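Local coordinates for nucleoporin NUP170 (Chaetomium thermophilum, PDB 5HAX), which probably serves as a scaffold nucleoporin of the nuclear pore complex, combining an N-terminal beta-propeller with a C-terminal helical region, at residues Pro124-Lys129 / Ile200-Glu205; Leu146-Thr151 / Lys158-Tyr163; Val180-Gly185 / Leu233-Thr238. All blocks are in the same frame, centred on the assembly; numbering follows the deposited sequence.

Contact 1 of 3, residues Pro124-Lys129 / Ile200-Glu205; sequences PGVFVK and IFYQQE
A seam between adjacent blades of the beta-propeller is filled here by Val126 and Phe127, from a loop of one blade, meeting Tyr202 at the end of a strand of the next. The rings of Phe127 and Tyr202 meet rim to rim, their centroids 5.7 Å apart and their planes at 40°, so neither covers the face of the other. Closest are Phe127 CE2 and Tyr202 CE1, at 3.4 Å, while Tyr202 OH lies in the plane of the Phe127 ring, 3.8 Å from Phe127 CE2. Val126 fills the angle between the rings: its CG1, anti to the backbone N (chi1 178°), sits over the centre of the Phe127 ring, 3.7 Å above its plane, and reaches the edge of the Tyr202 ring at CE1, 3.8 Å away. Beyond the rings the backbones draw together, with Val126 CA 5.5 Å from Gln204 CA. The phenol hydroxyl of Tyr202 is hydrogen-bonded to Lys123 N, in the same loop just before Pro124. With an alanine at Tyr202, Val126 CG1 and Phe127 CE2 would probably face a gap, and Lys123 N would lose its hydroxyl mate. Segment 124-129 lies in the loop that links strands 114-120 and 133-139; Met167 of strand 159-170 packs on both rings, Leu145 of strand 142-151 on Tyr202, and a chain of another protein reaches Phe127, Val128 and Gln204.

Contact 2 of 3, residues Leu146-Thr151 / Lys158-Tyr163; sequences LGVSAT and KSLTLY
Gly147 O is approached by three groups: Tyr163 N donates a hydrogen bond to it at 2.8 Å, Leu162 CA makes a CA-H...O contact at 3.4 Å, and the edge of the Tyr163 ring comes up in plane through CD2. The donor Tyr163 N stands above the carbonyl plane, 35° out of it. This belongs to an antiparallel beta hairpin of one propeller blade; the axes of the short strand segments 146-151 and 159-163 approach to 4.5 Å, their directions at 155°. Gly147 with Tyr163, Ser149 with Thr161 and Thr151 with Ser159 form the hydrogen-bonded pairs, the last held firmly through Ser159 N to Thr151 O at 2.7 Å but weakly in return. The non-hydrogen-bonded pairs, Val148 with Leu162 and Ala150 with Leu160, put an apolar face on the hairpin. There Val148 splits its methyls: CG2 lies alongside Leu162 CD2, pointing the same way, at 3.9 Å, whereas CG1 crosses to Leu160 CG at 4.0 Å. Ile105 of the preceding blade covers both leucines. Gly147, without a side chain, lies close against Tyr163 CB. On the outer side of the hairpin, Leu162 and Tyr163 pair in parallel with a strand of another protein's chain, which carries the sheet onward. On the face bearing Tyr163, Ser149 OG is anti to the backbone N (chi1 -173°) and bonds Thr130 O, while Ser149 CB rests 3.6 Å from Thr161 OG1 and 3.9 Å from Tyr163 CE2.

Contact 3 of 3, residues Val180-Gly185 / Leu233-Thr238; sequences VGTKDG and LYVDDT
The backbones from Val180 to Lys183 and from Leu233 to Asp237 run almost parallel, 4° apart, yet Val180 CA and Leu233 CA are separated by 6.7 Å and no backbone-to-backbone hydrogen bond joins them. Side chains bridge the gap instead. Val180 CG2 packs on Val235 CG2 at 3.6 Å, the two valines lying past one another and pointing opposite ways, while Val180 CG1, anti to the carbonyl carbon (chi1 -65°), meets Leu233 CB at 3.9 Å. Farther along, Asp237 reaches back to the type I turn Thr182-Gly185. Its OD1 accepts a nearly straight bond from Lys183 N, 3.2 Å long with 169° at the hydrogen, although the donor comes from above the carboxylate plane. A water donates both to Gly181 O and to Asp237 OD2, 2.7 Å from each, so this carboxylate ties down the strand end as well as the turn. The hydroxyl of Thr182 serves its own turn, accepting a bond from Arg186 N. Leu242 of strand 241-246 backs both valines. Strands 178-181 and 230-236 are each the first strand of successive four-stranded antiparallel sheets, and side-chain packing between separate sheets of this kind is typical of neighbouring blades in a beta-propeller.

How the contacts relate
All three contacts belong to three consecutive four-stranded blades of the N-terminal propeller. Contact 2 pairs the last two strands of the blade 114-170; contact 1 joins that blade to the next, 178-217; contact 3 joins 178-217 to 230-268. Along the chain, 146-163 falls between the two segments of contact 1, whereas contacts 1 and 3 interleave. Contact 1 has its centre 16 Å from that of contact 2 and 17 Å from that of contact 3, which it touches through Pro124 CD and Asp184 O at 3.3 Å. Contacts 2 and 3, with centres 21 Å apart, do not touch. One contact thus builds a blade, and the other two join it in series to the next two, while contacts 1 and 2 also meet another protein's chain.

Contact 1 of 3, residues Pro124-Lys129 / Ile200-Glu205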
# COMPACT_ATOMS: atom_id res chain seq x y z
N PRO A 124 15.92 17.22 5.56
CA PRO A 124 16.86 16.67 6.54
C PRO A 124 17.89 17.70 6.99
O PRO A 124 18.24 18.63 6.27
CB PRO A 124 17.52 15.51 5.79
CG PRO A 124 16.52 15.10 4.78
CD PRO A 124 15.82 16.36 4.36
N GLY A 125 18.38 17.50 8.22
CA GLY A 125 19.42 18.36 8.76
C GLY A 125 18.99 19.79 8.97
O GLY A 125 19.85 20.66 9.13
N VAL A 126 17.69 20.07 8.98
CA VAL A 126 17.16 21.40 9.21
C VAL A 126 16.55 21.52 10.61
O VAL A 126 16.88 22.43 11.37
CB VAL A 126 16.12 21.78 8.14
CG1 VAL A 126 15.53 23.16 8.41
CG2 VAL A 126 16.73 21.72 6.75
N PHE A 127 15.66 20.60 10.95
CA PHE A 127 14.89 20.66 12.18
C PHE A 127 15.37 19.61 13.18
O PHE A 127 16.07 18.66 12.83
CB PHE A 127 13.40 20.47 11.90
CG PHE A 127 12.81 21.52 11.01
CD1 PHE A 127 12.57 22.80 11.48
CD2 PHE A 127 12.48 21.22 9.70
CE1 PHE A 127 12.02 23.76 10.66
CE2 PHE A 127 11.93 22.18 8.87
CZ PHE A 127 11.70 23.46 9.35
N VAL A 128 14.96 19.80 14.43
CA VAL A 128 15.19 18.80 15.46
C VAL A 128 14.54 17.49 15.02
O VAL A 128 13.52 17.47 14.32
CB VAL A 128 14.63 19.27 16.81
CG1 VAL A 128 13.11 19.46 16.74
CG2 VAL A 128 14.99 18.30 17.92
N LYS A 129 15.15 16.37 15.42
CA LYS A 129 14.68 15.06 14.98
C LYS A 129 13.22 14.81 15.36
O LYS A 129 12.52 14.07 14.66
CB LYS A 129 15.56 13.96 15.56
CG LYS A 129 16.62 13.43 14.61
CD LYS A 129 17.60 14.51 14.18
CE LYS A 129 18.97 13.93 13.87
NZ LYS A 129 18.90 12.80 12.90
N ILE A 200 9.43 25.96 -3.02
CA ILE A 200 9.81 26.70 -1.83
C ILE A 200 11.09 26.08 -1.28
O ILE A 200 11.15 24.88 -1.02
CB ILE A 200 8.70 26.70 -0.77
CG1 ILE A 200 7.49 27.49 -1.29
CG2 ILE A 200 9.21 27.28 0.56
CD1 ILE A 200 6.40 27.72 -0.26
N PHE A 201 12.12 26.91 -1.11
CA PHE A 201 13.36 26.53 -0.45
C PHE A 201 13.37 27.08 0.96
O PHE A 201 12.81 28.14 1.24
CB PHE A 201 14.57 27.06 -1.22
CG PHE A 201 14.63 26.62 -2.65
CD1 PHE A 201 15.18 25.40 -3.00
CD2 PHE A 201 14.14 27.44 -3.65
CE1 PHE A 201 15.24 25.00 -4.32
CE2 PHE A 201 14.19 27.05 -4.97
CZ PHE A 201 14.74 25.83 -5.31
N TYR A 202 14.02 26.35 1.87
CA TYR A 202 14.23 26.88 3.21
C TYR A 202 15.46 26.22 3.82
O TYR A 202 15.80 25.08 3.50
CB TYR A 202 13.00 26.69 4.10
CG TYR A 202 12.61 25.26 4.40
CD1 TYR A 202 13.12 24.59 5.50
CD2 TYR A 202 11.70 24.58 3.59
CE1 TYR A 202 12.76 23.29 5.78
CE2 TYR A 202 11.33 23.28 3.86
CZ TYR A 202 11.86 22.64 4.96
OH TYR A 202 11.50 21.34 5.23
N GLN A 203 16.11 26.96 4.71
CA GLN A 203 17.34 26.52 5.35
C GLN A 203 17.37 27.04 6.78
O GLN A 203 16.65 27.98 7.14
CB GLN A 203 18.57 27.01 4.58
CG GLN A 203 18.67 28.52 4.47
CD GLN A 203 19.82 28.97 3.59
OE1 GLN A 203 20.68 28.17 3.22
NE2 GLN A 203 19.83 30.25 3.24
N GLN A 204 18.23 26.42 7.59
CA GLN A 204 18.29 26.76 9.01
C GLN A 204 18.96 28.11 9.24
O GLN A 204 18.49 28.91 10.06
CB GLN A 204 19.02 25.66 9.78
CG GLN A 204 20.45 25.43 9.33
CD GLN A 204 21.11 24.26 10.05
OE1 GLN A 204 20.51 23.20 10.19
NE2 GLN A 204 22.34 24.46 10.50
N GLU A 205 20.06 28.38 8.53
CA GLU A 205 20.88 29.55 8.82
C GLU A 205 20.35 30.79 8.11
O GLU A 205 19.92 30.72 6.96
CB GLU A 205 22.33 29.29 8.41
CG GLU A 205 23.01 28.19 9.21
CD GLU A 205 24.48 28.47 9.49
OE1 GLU A 205 24.84 29.64 9.75
OE2 GLU A 205 25.28 27.52 9.45

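Contact 2 of 3, residues Leu146-Thr151 / Lys158-Tyr163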
# COMPACT_ATOMS: atom_id res chain seq x y z
N LEU A 146 5.06 25.59 8.98
CA LEU A 146 5.00 25.31 10.41
C LEU A 146 5.61 23.94 10.68
O LEU A 146 5.35 22.98 9.95
CB LEU A 146 3.56 25.34 10.93
CG LEU A 146 2.83 26.68 10.88
CD1 LEU A 146 1.42 26.53 11.43
CD2 LEU A 146 3.59 27.75 11.66
N GLY A 147 6.43 23.87 11.73
CA GLY A 147 6.93 22.59 12.17
C GLY A 147 5.84 21.77 12.84
O GLY A 147 4.95 22.30 13.51
N VAL A 148 5.91 20.46 12.65
CA VAL A 148 4.91 19.53 13.18
C VAL A 148 5.62 18.37 13.84
O VAL A 148 6.62 17.86 13.33
CB VAL A 148 3.96 19.02 12.08
CG1 VAL A 148 2.94 18.05 12.66
CG2 VAL A 148 3.26 20.19 11.40
N SER A 149 5.10 17.94 14.99
CA SER A 149 5.55 16.74 15.68
C SER A 149 4.33 15.86 15.91
O SER A 149 3.46 16.19 16.73
CB SER A 149 6.23 17.08 17.01
OG SER A 149 6.79 15.92 17.60
N ALA A 150 4.25 14.75 15.17
CA ALA A 150 3.12 13.82 15.23
C ALA A 150 3.61 12.54 15.90
O ALA A 150 3.83 11.52 15.25
CB ALA A 150 2.56 13.55 13.84
N THR A 151 3.76 12.60 17.23
CA THR A 151 4.25 11.45 17.98
C THR A 151 3.09 10.56 18.40
O THR A 151 2.06 11.06 18.87
CB THR A 151 5.02 11.90 19.22
OG1 THR A 151 4.20 12.77 20.01
CG2 THR A 151 6.29 12.64 18.81
N LYS A 158 -1.90 9.82 16.59
CA LYS A 158 -0.74 10.69 16.77
C LYS A 158 -1.12 11.95 17.55
O LYS A 158 -2.18 12.54 17.33
CB LYS A 158 -0.16 11.07 15.40
CG LYS A 158 0.09 9.89 14.46
CD LYS A 158 1.28 9.06 14.88
CE LYS A 158 1.32 7.72 14.15
NZ LYS A 158 1.29 7.87 12.67
N SER A 159 -0.24 12.35 18.46
CA SER A 159 -0.37 13.62 19.17
C SER A 159 0.33 14.70 18.36
O SER A 159 1.51 14.57 18.03
CB SER A 159 0.24 13.53 20.57
OG SER A 159 0.38 14.82 21.15
N LEU A 160 -0.40 15.77 18.03
CA LEU A 160 0.06 16.78 17.10
C LEU A 160 0.30 18.09 17.83
O LEU A 160 -0.61 18.64 18.47
CB LEU A 160 -0.96 16.97 15.98
CG LEU A 160 -0.44 17.66 14.71
CD1 LEU A 160 -1.21 17.17 13.50
CD2 LEU A 160 -0.55 19.17 14.83
N THR A 161 1.54 18.60 17.74
CA THR A 161 1.92 19.89 18.29
C THR A 161 2.63 20.69 17.21
O THR A 161 3.40 20.14 16.42
CB THR A 161 2.83 19.73 19.51
OG1 THR A 161 4.00 18.98 19.15
CG2 THR A 161 2.10 19.03 20.64
N LEU A 162 2.38 22.00 17.19
CA LEU A 162 2.84 22.88 16.13
C LEU A 162 3.97 23.77 16.62
O LEU A 162 4.00 24.19 17.78
CB LEU A 162 1.70 23.74 15.59
CG LEU A 162 0.51 22.95 15.04
CD1 LEU A 162 -0.67 23.87 14.78
CD2 LEU A 162 0.91 22.21 13.77
N TYR A 163 4.91 24.07 15.72
CA TYR A 163 6.07 24.91 16.01
C TYR A 163 6.16 26.02 14.98
O TYR A 163 5.99 25.78 13.77
CB TYR A 163 7.37 24.10 15.98
CG TYR A 163 7.46 23.01 17.02
CD1 TYR A 163 8.28 23.14 18.13
CD2 TYR A 163 6.72 21.84 16.89
CE1 TYR A 163 8.37 22.15 19.08
CE2 TYR A 163 6.80 20.84 17.84
CZ TYR A 163 7.62 21.00 18.93
OH TYR A 163 7.70 20.00 19.88

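Contact 3 of 3, residues Val180-Gly185 / Leu233-Thr238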
# COMPACT_ATOMS: atom_id res chain seq x y z
N VAL A 180 2.53 19.67 -2.93
CA VAL A 180 3.02 18.30 -2.81
C VAL A 180 4.44 18.34 -2.28
O VAL A 180 5.19 19.30 -2.51
CB VAL A 180 2.95 17.54 -4.15
CG1 VAL A 180 1.50 17.37 -4.59
CG2 VAL A 180 3.77 18.25 -5.22
N GLY A 181 4.81 17.28 -1.57
CA GLY A 181 6.14 17.17 -1.00
C GLY A 181 6.82 15.88 -1.42
O GLY A 181 6.17 14.85 -1.62
N THR A 182 8.14 15.95 -1.54
CA THR A 182 8.95 14.79 -1.86
C THR A 182 9.48 14.14 -0.59
O THR A 182 9.43 14.70 0.50
CB THR A 182 10.11 15.16 -2.78
OG1 THR A 182 11.07 15.93 -2.05
CG2 THR A 182 9.64 15.94 -3.99
N LYS A 183 10.03 12.93 -0.77
CA LYS A 183 10.64 12.20 0.34
C LYS A 183 11.71 13.03 1.04
O LYS A 183 11.88 12.91 2.26
CB LYS A 183 11.24 10.90 -0.19
CG LYS A 183 11.53 9.86 0.87
CD LYS A 183 12.02 8.55 0.24
CE LYS A 183 13.36 8.70 -0.46
NZ LYS A 183 13.25 9.12 -1.89
N ASP A 184 12.42 13.87 0.30
CA ASP A 184 13.52 14.66 0.84
C ASP A 184 13.09 16.03 1.35
O ASP A 184 13.95 16.83 1.73
CB ASP A 184 14.60 14.85 -0.24
CG ASP A 184 15.16 13.53 -0.74
OD1 ASP A 184 15.33 12.60 0.08
OD2 ASP A 184 15.42 13.42 -1.96
N GLY A 185 11.79 16.32 1.37
CA GLY A 185 11.29 17.57 1.91
C GLY A 185 11.15 18.70 0.91
O GLY A 185 10.86 19.83 1.33
N LEU A 233 -1.22 18.15 -8.86
CA LEU A 233 0.21 17.84 -8.89
C LEU A 233 0.44 16.47 -8.27
O LEU A 233 -0.24 16.08 -7.31
CB LEU A 233 1.04 18.88 -8.11
CG LEU A 233 1.27 20.27 -8.72
CD1 LEU A 233 2.19 21.07 -7.81
CD2 LEU A 233 1.87 20.16 -10.11
N TYR A 234 1.42 15.73 -8.80
CA TYR A 234 1.66 14.35 -8.39
C TYR A 234 3.15 14.04 -8.41
O TYR A 234 3.84 14.35 -9.39
CB TYR A 234 0.91 13.38 -9.31
CG TYR A 234 -0.52 13.81 -9.62
CD1 TYR A 234 -0.78 14.69 -10.65
CD2 TYR A 234 -1.59 13.33 -8.87
CE1 TYR A 234 -2.07 15.09 -10.93
CE2 TYR A 234 -2.88 13.73 -9.14
CZ TYR A 234 -3.12 14.61 -10.18
OH TYR A 234 -4.40 15.01 -10.46
N VAL A 235 3.65 13.40 -7.35
CA VAL A 235 5.07 13.12 -7.16
C VAL A 235 5.31 11.62 -7.28
O VAL A 235 4.49 10.81 -6.84
CB VAL A 235 5.56 13.63 -5.78
CG1 VAL A 235 7.01 13.21 -5.53
CG2 VAL A 235 5.41 15.13 -5.68
N ASP A 236 6.46 11.26 -7.86
CA ASP A 236 6.96 9.88 -7.84
C ASP A 236 8.44 9.93 -7.46
O ASP A 236 9.30 10.16 -8.31
CB ASP A 236 6.75 9.18 -9.17
CG ASP A 236 7.21 7.73 -9.14
OD1 ASP A 236 7.52 7.22 -8.04
OD2 ASP A 236 7.23 7.08 -10.21
N ASP A 237 8.72 9.69 -6.17
CA ASP A 237 10.09 9.75 -5.66
C ASP A 237 10.97 8.66 -6.27
O ASP A 237 12.17 8.88 -6.45
CB ASP A 237 10.08 9.62 -4.14
CG ASP A 237 9.47 10.82 -3.45
OD1 ASP A 237 9.84 11.96 -3.80
OD2 ASP A 237 8.62 10.63 -2.56
N THR A 238 10.40 7.49 -6.58
CA THR A 238 11.20 6.39 -7.09
C THR A 238 11.81 6.70 -8.45
O THR A 238 12.79 6.05 -8.85
CB THR A 238 10.35 5.12 -7.21
OG1 THR A 238 9.38 5.27 -8.25
CG2 THR A 238 9.64 4.82 -5.89
O HOH W 1 6.57 12.20 -1.62